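Long-range contacts in 2'-deoxycytidine 5'-triphosphate deaminase (Agrobacterium tumefaciens, PDB 2R9Q), which probably catalyses the hydrolytic deamination of dCTP to dUTP: residues Ala173-Ser178 / Tyr337-Glu342; Ala277-Phe282 / Gly295-Gly300; Thr10-Asp15 / Arg167-His172. All blocks are in the same frame, centred on the assembly; numbering follows the deposited sequence.

Interaction 1 (Ala173-Ser178 / Tyr337-Glu342); sequences ALLNES and YEHMLE
L174 and E338 form a single beta bridge, their CA atoms 4.3 Å apart, where the loop leading into helix 177-186 meets the end of strand 331-339, part of the four-stranded antiparallel sheet of the C-terminal domain. Two backbone hydrogen bonds flank the pair. H339 N gives its proton to A173 O at 3.0 Å, almost straight at 172°. On the other side of the bridge L175 N reaches Y337 O at 3.2 Å. Each acceptor also takes a CA-H contact: E338 CA approaches A173 O, and L174 CA approaches Y337 O. Water serves two more polar atoms: it accepts from A173 N and lies 2.8 Å from E338 OE2, to which it can donate. A second water joins Y337 N to L175 O, but both of its bonds are weak. E338 is the buried charge here. With CG anti to the backbone N (chi1 -167°) and the chain extended beyond it, the side chain runs alongside L174 CD1, which lies 3.7 Å from E338 CG, before the carboxylate meets R169 in a salt bridge. The other polar ends have partners beyond the two segments: Y337 OH bonds to H270 O, and H339 NE2 to E179 OE2 of helix 177-186. The H339 ring is held by apolar contact as well, with L175 CD1 approaching it obliquely, 3.5 Å from H339 CD2.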
loop_
_atom_site.group_PDB
_atom_site.type_symbol
_atom_site.label_atom_id
_atom_site.label_comp_id
_atom_site.label_asym_id
_atom_site.label_seq_id
_atom_site.Cartn_x
_atom_site.Cartn_y
_atom_site.Cartn_z
ATOM N N ALA B 173 10.456 22.511 -34.981
ATOM C CA ALA B 173 9.475 23.172 -35.844
ATOM C C ALA B 173 8.050 23.050 -35.323
ATOM O O ALA B 173 7.153 22.587 -36.039
ATOM C CB ALA B 173 9.566 22.622 -37.257
ATOM N N LEU B 174 7.862 23.480 -34.074
ATOM C CA LEU B 174 6.554 23.559 -33.451
ATOM C C LEU B 174 5.718 24.660 -34.076
ATOM O O LEU B 174 6.231 25.683 -34.525
ATOM C CB LEU B 174 6.659 23.866 -31.956
ATOM C CG LEU B 174 7.077 22.826 -30.907
ATOM C CD1 LEU B 174 7.066 21.397 -31.460
ATOM C CD2 LEU B 174 8.415 23.213 -30.271
ATOM N N LEU B 175 4.414 24.447 -34.059
ATOM C CA LEU B 175 3.459 25.455 -34.480
ATOM C C LEU B 175 3.078 26.334 -33.297
ATOM O O LEU B 175 2.916 25.839 -32.186
ATOM C CB LEU B 175 2.219 24.783 -35.065
ATOM C CG LEU B 175 2.386 24.224 -36.478
ATOM C CD1 LEU B 175 3.506 23.201 -36.539
ATOM C CD2 LEU B 175 1.048 23.648 -36.934
ATOM N N ASN B 176 2.953 27.640 -33.542
ATOM C CA ASN B 176 2.393 28.575 -32.554
ATOM C C ASN B 176 0.853 28.671 -32.713
ATOM O O ASN B 176 0.273 27.971 -33.558
ATOM C CB ASN B 176 3.094 29.953 -32.612
ATOM C CG ASN B 176 2.885 30.710 -33.952
ATOM O OD1 ASN B 176 2.536 30.140 -34.992
ATOM N ND2 ASN B 176 3.129 32.014 -33.909
ATOM N N GLU B 177 0.199 29.495 -31.894
ATOM C CA GLU B 177 -1.256 29.601 -31.936
ATOM C C GLU B 177 -1.822 29.771 -33.348
ATOM O O GLU B 177 -2.718 29.034 -33.754
ATOM C CB GLU B 177 -1.747 30.741 -31.052
ATOM C CG GLU B 177 -2.113 30.322 -29.629
ATOM C CD GLU B 177 -3.435 30.961 -29.141
ATOM O OE1 GLU B 177 -4.499 30.762 -29.823
ATOM O OE2 GLU B 177 -3.398 31.646 -28.072
ATOM N N SER B 178 -1.281 30.728 -34.090
ATOM C CA SER B 178 -1.821 31.130 -35.394
ATOM C C SER B 178 -1.733 30.036 -36.436
ATOM O O SER B 178 -2.671 29.818 -37.202
ATOM C CB SER B 178 -1.072 32.361 -35.919
ATOM O OG SER B 178 -0.802 33.249 -34.855
ATOM N N TYR B 337 1.571 20.339 -31.969
ATOM C CA TYR B 337 1.839 19.998 -33.359
ATOM C C TYR B 337 3.253 20.434 -33.773
ATOM O O TYR B 337 3.780 21.432 -33.296
ATOM C CB TYR B 337 0.786 20.618 -34.282
ATOM C CG TYR B 337 -0.571 19.961 -34.189
ATOM C CD1 TYR B 337 -0.964 19.004 -35.100
ATOM C CD2 TYR B 337 -1.466 20.297 -33.176
ATOM C CE1 TYR B 337 -2.192 18.385 -35.006
ATOM C CE2 TYR B 337 -2.711 19.676 -33.080
ATOM C CZ TYR B 337 -3.075 18.728 -34.003
ATOM O OH TYR B 337 -4.320 18.115 -33.926
ATOM N N GLU B 338 3.846 19.655 -34.665
ATOM C CA GLU B 338 5.170 19.900 -35.168
ATOM C C GLU B 338 5.197 19.505 -36.656
ATOM O O GLU B 338 4.546 18.528 -37.064
ATOM C CB GLU B 338 6.166 19.086 -34.337
ATOM C CG GLU B 338 7.624 19.455 -34.512
ATOM C CD GLU B 338 8.586 18.632 -33.654
ATOM O OE1 GLU B 338 8.130 17.883 -32.737
ATOM O OE2 GLU B 338 9.809 18.750 -33.908
ATOM N N HIS B 339 5.918 20.293 -37.461
ATOM C CA HIS B 339 6.090 20.027 -38.893
ATOM C C HIS B 339 6.903 18.772 -39.173
ATOM O O HIS B 339 7.946 18.534 -38.575
ATOM C CB HIS B 339 6.812 21.167 -39.621
ATOM C CG HIS B 339 6.004 22.412 -39.777
ATOM N ND1 HIS B 339 5.134 22.608 -40.828
ATOM C CD2 HIS B 339 5.965 23.544 -39.036
ATOM C CE1 HIS B 339 4.565 23.793 -40.702
ATOM N NE2 HIS B 339 5.052 24.382 -39.623
ATOM N N MET B 340 6.434 17.997 -40.133
ATOM C CA MET B 340 7.243 16.965 -40.725
ATOM C C MET B 340 8.245 17.608 -41.677
ATOM O O MET B 340 7.968 18.660 -42.250
ATOM C CB MET B 340 6.349 15.995 -41.461
ATOM C CG MET B 340 5.402 15.231 -40.557
ATOM S SD MET B 340 6.162 14.190 -39.314
ATOM C CE MET B 340 6.816 12.835 -40.287
ATOM N N LEU B 341 9.418 16.992 -41.791
ATOM C CA LEU B 341 10.414 17.347 -42.800
ATOM C C LEU B 341 9.938 16.983 -44.209
ATOM O O LEU B 341 10.122 17.761 -45.130
ATOM C CB LEU B 341 11.749 16.637 -42.539
ATOM C CG LEU B 341 12.818 17.307 -41.686
ATOM C CD1 LEU B 341 14.065 16.421 -41.671
ATOM C CD2 LEU B 341 13.125 18.707 -42.196
ATOM N N GLU B 342 9.370 15.787 -44.365
ATOM C CA GLU B 342 8.685 15.372 -45.590
ATOM C C GLU B 342 7.457 14.530 -45.211
ATOM O O GLU B 342 7.250 14.214 -44.035
ATOM C CB GLU B 342 9.627 14.575 -46.509
HETATM O O HOH W 1 11.781 19.706 -35.637
HETATM O O HOH W 2 1.001 23.374 -30.744
#

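Interaction 2 (Ala277-Phe282 / Gly295-Gly300)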
loop_
_atom_site.group_PDB
_atom_site.type_symbol
_atom_site.label_atom_id
_atom_site.label_comp_id
_atom_site.label_asym_id
_atom_site.label_seq_id
_atom_site.Cartn_x
_atom_site.Cartn_y
_atom_site.Cartn_z
ATOM N N ALA B 277 2.203 15.052 -33.997
ATOM C CA ALA B 277 1.847 15.626 -32.691
ATOM C C ALA B 277 2.463 14.869 -31.489
ATOM O O ALA B 277 2.990 13.759 -31.602
ATOM C CB ALA B 277 0.333 15.726 -32.541
ATOM N N GLU B 278 2.390 15.521 -30.336
ATOM C CA GLU B 278 2.778 14.952 -29.079
ATOM C C GLU B 278 1.788 15.419 -28.027
ATOM O O GLU B 278 1.424 16.590 -27.978
ATOM C CB GLU B 278 4.200 15.353 -28.719
ATOM C CG GLU B 278 4.804 14.606 -27.550
ATOM C CD GLU B 278 6.296 14.898 -27.356
ATOM O OE1 GLU B 278 6.909 15.691 -28.109
ATOM O OE2 GLU B 278 6.884 14.314 -26.446
ATOM N N MET B 279 1.341 14.464 -27.216
ATOM C CA MET B 279 0.417 14.707 -26.129
ATOM C C MET B 279 1.241 15.247 -24.959
ATOM O O MET B 279 2.316 14.731 -24.686
ATOM C CB MET B 279 -0.265 13.379 -25.749
ATOM C CG MET B 279 -1.791 13.411 -25.687
ATOM S SD MET B 279 -2.423 14.329 -24.284
ATOM C CE MET B 279 -2.867 15.870 -25.060
ATOM N N THR B 280 0.756 16.298 -24.305
ATOM C CA THR B 280 1.422 16.861 -23.122
ATOM C C THR B 280 0.434 16.984 -21.940
ATOM O O THR B 280 -0.754 17.162 -22.156
ATOM C CB THR B 280 2.055 18.252 -23.411
ATOM O OG1 THR B 280 1.037 19.161 -23.859
ATOM C CG2 THR B 280 3.147 18.146 -24.470
ATOM N N PRO B 281 0.926 16.828 -20.693
ATOM C CA PRO B 281 0.156 17.195 -19.513
ATOM C C PRO B 281 -0.255 18.662 -19.460
ATOM O O PRO B 281 0.509 19.538 -19.872
ATOM C CB PRO B 281 1.109 16.875 -18.362
ATOM C CG PRO B 281 1.995 15.832 -18.894
ATOM C CD PRO B 281 2.206 16.201 -20.312
ATOM N N PHE B 282 -1.464 18.887 -18.939
ATOM C CA PHE B 282 -2.001 20.227 -18.642
ATOM C C PHE B 282 -1.399 20.754 -17.331
ATOM O O PHE B 282 -1.820 20.377 -16.224
ATOM C CB PHE B 282 -3.535 20.170 -18.578
ATOM C CG PHE B 282 -4.200 21.509 -18.408
ATOM C CD1 PHE B 282 -3.910 22.566 -19.269
ATOM C CD2 PHE B 282 -5.140 21.703 -17.399
ATOM C CE1 PHE B 282 -4.536 23.824 -19.106
ATOM C CE2 PHE B 282 -5.778 22.947 -17.237
ATOM C CZ PHE B 282 -5.476 24.010 -18.090
ATOM N N GLY B 295 2.271 10.429 -25.331
ATOM C CA GLY B 295 3.086 9.890 -26.383
ATOM C C GLY B 295 3.010 10.636 -27.684
ATOM O O GLY B 295 2.491 11.766 -27.791
ATOM N N PHE B 296 3.570 9.970 -28.678
ATOM C CA PHE B 296 3.612 10.489 -30.033
ATOM C C PHE B 296 2.321 10.126 -30.778
ATOM O O PHE B 296 1.789 9.069 -30.598
ATOM C CB PHE B 296 4.845 9.944 -30.751
ATOM C CG PHE B 296 6.144 10.440 -30.195
ATOM C CD1 PHE B 296 6.335 11.796 -29.905
ATOM C CD2 PHE B 296 7.202 9.562 -29.981
ATOM C CE1 PHE B 296 7.563 12.249 -29.430
ATOM C CE2 PHE B 296 8.414 10.006 -29.493
ATOM C CZ PHE B 296 8.594 11.350 -29.212
ATOM N N PHE B 297 1.816 11.081 -31.549
ATOM C CA PHE B 297 0.766 10.882 -32.536
ATOM C C PHE B 297 1.408 10.920 -33.912
ATOM O O PHE B 297 2.227 11.783 -34.194
ATOM C CB PHE B 297 -0.280 11.991 -32.413
ATOM C CG PHE B 297 -1.188 11.817 -31.258
ATOM C CD1 PHE B 297 -2.520 11.544 -31.449
ATOM C CD2 PHE B 297 -0.705 11.889 -29.955
ATOM C CE1 PHE B 297 -3.358 11.375 -30.351
ATOM C CE2 PHE B 297 -1.526 11.707 -28.887
ATOM C CZ PHE B 297 -2.853 11.466 -29.078
ATOM N N ASP B 298 1.039 9.977 -34.760
ATOM C CA ASP B 298 1.586 9.912 -36.118
ATOM C C ASP B 298 0.787 10.745 -37.107
ATOM O O ASP B 298 -0.414 10.886 -36.954
ATOM C CB ASP B 298 1.619 8.465 -36.641
ATOM C CG ASP B 298 2.812 7.661 -36.127
ATOM O OD1 ASP B 298 3.986 8.165 -36.182
ATOM O OD2 ASP B 298 2.546 6.507 -35.694
ATOM N N PRO B 299 1.463 11.260 -38.148
ATOM C CA PRO B 299 0.768 11.812 -39.310
ATOM C C PRO B 299 -0.287 10.854 -39.783
ATOM O O PRO B 299 -0.017 9.664 -39.888
ATOM C CB PRO B 299 1.873 11.941 -40.370
ATOM C CG PRO B 299 3.135 11.936 -39.647
ATOM C CD PRO B 299 2.926 11.356 -38.291
ATOM N N GLY B 300 -1.478 11.366 -40.036
ATOM C CA GLY B 300 -2.606 10.522 -40.453
ATOM C C GLY B 300 -3.503 10.027 -39.322
ATOM O O GLY B 300 -4.510 9.373 -39.587
#
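A277 and F297 face each other as an antiparallel hydrogen-bonded pair, and with the non-hydrogen-bonded pair E278 and F296 they attach the short edge strand 296-297 to strand 275-281 in the four-stranded sheet of the C-terminal domain. F297 N donates to A277 O at 2.9 Å, and the return bond from A277 N to F297 O is longer at 3.3 Å. One step along, M279 N bonds to G295 O at 3.0 Å. Side chains pair on both faces. On one, A277 CB sits against F297 CB, and M279 CG lies 3.6 Å from F297 CE2; the two side chains run side by side, and beyond CG the methionine bends at chi2 and chi3, its end leading away. On the other, E278 and F296 point the same way, with E278 CD 3.6 Å from F296 CE1 and the carboxylate turned 57° from the ring. The extended E278 chain, CG anti to the backbone N (chi1 -169°), puts OE2 where N111 ND2 can hold it. Further out, F297 meets F301 edge-to-face and also touches L335 of the neighbouring strand, while the F296 side chain packs on strands 106-112 and 162-170. A277 O and F297 O lie only 3.3 Å apart with no proton between them; the R167 guanidinium serves both, NH1 bonding to A277 O and NH2 to F297 O.

Interaction 3 (Thr10-Asp15 / Arg167-His172); sequences TGILAD and RFRIGH
I12 lies over the aliphatic part of R167, the two side chains crossing at a slant: I12 CG2 comes within 3.5 Å of R167 CG, and I12 CD1 rests 3.7 Å from R167 CD. R167 starts out with CG anti to the backbone N (chi1 173°) and bends at chi3, which carries the guanidinium past the isoleucine. R169 projects to the same face of the sheet as I12 and curls from a crowded position, CG between the backbone N and the carbonyl carbon (chi1 60°). L13 points toward the partner strand, where CD1 lies 3.9 Å from F168 CB and also touches I170 CD1, while the F168 ring leads away. Beneath, strands 11-12 and 162-170 pair in an antiparallel sheet of the N-terminal domain. G11 and I170 exchange two hydrogen bonds, both 2.8 Å, between N of each and O of the other, and L13 N bonds to F168 O at 2.9 Å. At G11's backbone angles a side chain would run into the carbonyl O of T10. A water accepts from F168 N at 2.7 Å and can donate to L13 O. The isoleucine thus packs on the stem of R167, whose guanidinium goes to the carbonyls of A41, A277 and F297, while R169 serves E338 and S109. With I12 and R167 both buried, solvent probably weakens the polar bonds of R167 little.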
loop_
_atom_site.group_PDB
_atom_site.type_symbol
_atom_site.label_atom_id
_atom_site.label_comp_id
_atom_site.label_asym_id
_atom_site.label_seq_id
_atom_site.Cartn_x
_atom_site.Cartn_y
_atom_site.Cartn_z
ATOM N N THR B 10 13.758 22.328 -41.449
ATOM C CA THR B 10 13.593 21.906 -40.054
ATOM C C THR B 10 12.295 21.108 -39.868
ATOM O O THR B 10 11.267 21.451 -40.437
ATOM C CB THR B 10 13.579 23.076 -39.056
ATOM O OG1 THR B 10 12.469 23.931 -39.341
ATOM C CG2 THR B 10 14.898 23.860 -39.062
ATOM N N GLY B 11 12.362 20.040 -39.078
ATOM C CA GLY B 11 11.169 19.269 -38.691
ATOM C C GLY B 11 11.478 17.843 -38.272
ATOM O O GLY B 11 12.617 17.509 -38.009
ATOM N N ILE B 12 10.448 17.009 -38.244
ATOM C CA ILE B 12 10.571 15.609 -37.862
ATOM C C ILE B 12 10.896 14.755 -39.094
ATOM O O ILE B 12 10.323 14.951 -40.152
ATOM C CB ILE B 12 9.281 15.092 -37.121
ATOM C CG1 ILE B 12 9.108 15.857 -35.807
ATOM C CG2 ILE B 12 9.370 13.614 -36.812
ATOM C CD1 ILE B 12 7.688 15.975 -35.328
ATOM N N LEU B 13 11.832 13.826 -38.934
ATOM C CA LEU B 13 12.128 12.835 -39.960
ATOM C C LEU B 13 10.984 11.824 -40.121
ATOM O O LEU B 13 10.549 11.175 -39.159
ATOM C CB LEU B 13 13.464 12.101 -39.677
ATOM C CG LEU B 13 14.795 12.871 -39.855
ATOM C CD1 LEU B 13 15.002 13.980 -38.815
ATOM C CD2 LEU B 13 15.954 11.878 -39.810
ATOM N N ALA B 14 10.503 11.705 -41.356
ATOM C CA ALA B 14 9.534 10.681 -41.708
ATOM C C ALA B 14 10.231 9.310 -41.799
ATOM O O ALA B 14 11.451 9.228 -41.778
ATOM C CB ALA B 14 8.804 11.053 -43.027
ATOM N N ASP B 15 9.447 8.243 -41.864
ATOM C CA ASP B 15 9.982 6.883 -42.044
ATOM C C ASP B 15 11.017 6.668 -43.191
ATOM O O ASP B 15 11.912 5.820 -43.071
ATOM C CB ASP B 15 8.833 5.863 -42.174
ATOM C CG ASP B 15 7.718 6.324 -43.081
ATOM O OD1 ASP B 15 7.919 7.303 -43.820
ATOM O OD2 ASP B 15 6.634 5.708 -43.048
ATOM N N ARG B 167 11.616 9.554 -31.836
ATOM C CA ARG B 167 11.330 10.484 -32.933
ATOM C C ARG B 167 12.556 11.359 -33.186
ATOM O O ARG B 167 13.114 11.932 -32.262
ATOM C CB ARG B 167 10.122 11.344 -32.564
ATOM C CG ARG B 167 9.771 12.476 -33.519
ATOM C CD ARG B 167 8.382 13.012 -33.217
ATOM N NE ARG B 167 7.303 12.075 -33.586
ATOM C CZ ARG B 167 6.007 12.324 -33.444
ATOM N NH1 ARG B 167 5.604 13.457 -32.914
ATOM N NH2 ARG B 167 5.106 11.429 -33.820
ATOM N N PHE B 168 12.976 11.437 -34.441
ATOM C CA PHE B 168 14.145 12.242 -34.854
ATOM C C PHE B 168 13.720 13.552 -35.471
ATOM O O PHE B 168 12.703 13.615 -36.150
ATOM C CB PHE B 168 15.011 11.480 -35.856
ATOM C CG PHE B 168 15.419 10.124 -35.388
ATOM C CD1 PHE B 168 16.598 9.943 -34.716
ATOM C CD2 PHE B 168 14.609 9.025 -35.622
ATOM C CE1 PHE B 168 16.961 8.714 -34.267
ATOM C CE2 PHE B 168 14.974 7.789 -35.189
ATOM C CZ PHE B 168 16.151 7.630 -34.511
ATOM N N ARG B 169 14.508 14.599 -35.230
ATOM C CA ARG B 169 14.205 15.930 -35.756
ATOM C C ARG B 169 15.427 16.833 -36.053
ATOM O O ARG B 169 16.501 16.667 -35.468
ATOM C CB ARG B 169 13.264 16.636 -34.785
ATOM C CG ARG B 169 13.837 16.818 -33.406
ATOM C CD ARG B 169 12.933 17.647 -32.534
ATOM N NE ARG B 169 11.580 17.116 -32.384
ATOM C CZ ARG B 169 11.247 16.062 -31.639
ATOM N NH1 ARG B 169 12.159 15.338 -31.001
ATOM N NH2 ARG B 169 9.979 15.710 -31.560
ATOM N N ILE B 170 15.256 17.775 -36.979
ATOM C CA ILE B 170 16.226 18.868 -37.170
ATOM C C ILE B 170 15.548 20.165 -36.759
ATOM O O ILE B 170 14.535 20.537 -37.308
ATOM C CB ILE B 170 16.795 18.932 -38.606
ATOM C CG1 ILE B 170 17.482 17.590 -38.949
ATOM C CG2 ILE B 170 17.816 20.098 -38.742
ATOM C CD1 ILE B 170 17.305 17.122 -40.373
ATOM N N GLY B 171 16.111 20.810 -35.739
ATOM C CA GLY B 171 15.468 21.929 -35.054
ATOM C C GLY B 171 14.225 21.523 -34.275
ATOM O O GLY B 171 14.039 20.367 -33.907
ATOM N N HIS B 172 13.368 22.503 -34.031
ATOM C CA HIS B 172 12.154 22.299 -33.279
ATOM C C HIS B 172 11.040 23.093 -33.935
ATOM O O HIS B 172 10.700 24.166 -33.477
ATOM C CB HIS B 172 12.389 22.718 -31.825
ATOM C CG HIS B 172 11.562 21.968 -30.831
ATOM N ND1 HIS B 172 11.280 22.470 -29.576
ATOM C CD2 HIS B 172 10.944 20.765 -30.906
ATOM C CE1 HIS B 172 10.539 21.598 -28.917
ATOM N NE2 HIS B 172 10.321 20.554 -29.701
HETATM O O HOH W 3 11.228 10.509 -36.334
#

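The three contacts cluster where the N- and C-terminal domains meet, with centres 10 Å (interactions 1 and 3), 12 Å (1 and 2) and 14 Å (2 and 3) apart. Interactions 1 and 2 share one sheet, since strands 331-339 and 275-281 are neighbours in it, and they touch where M340 SD meets P299 CG at 3.8 Å. Interaction 3 belongs to the other domain and reaches each of them through an arginine: R169 NE lies 2.9 Å from E338 OE2 in interaction 1, and R167 extends to the paired carbonyls of interaction 2. The backbone joins in too, with L341 N 2.8 Å from I12 O, a probable hydrogen bond between the domains.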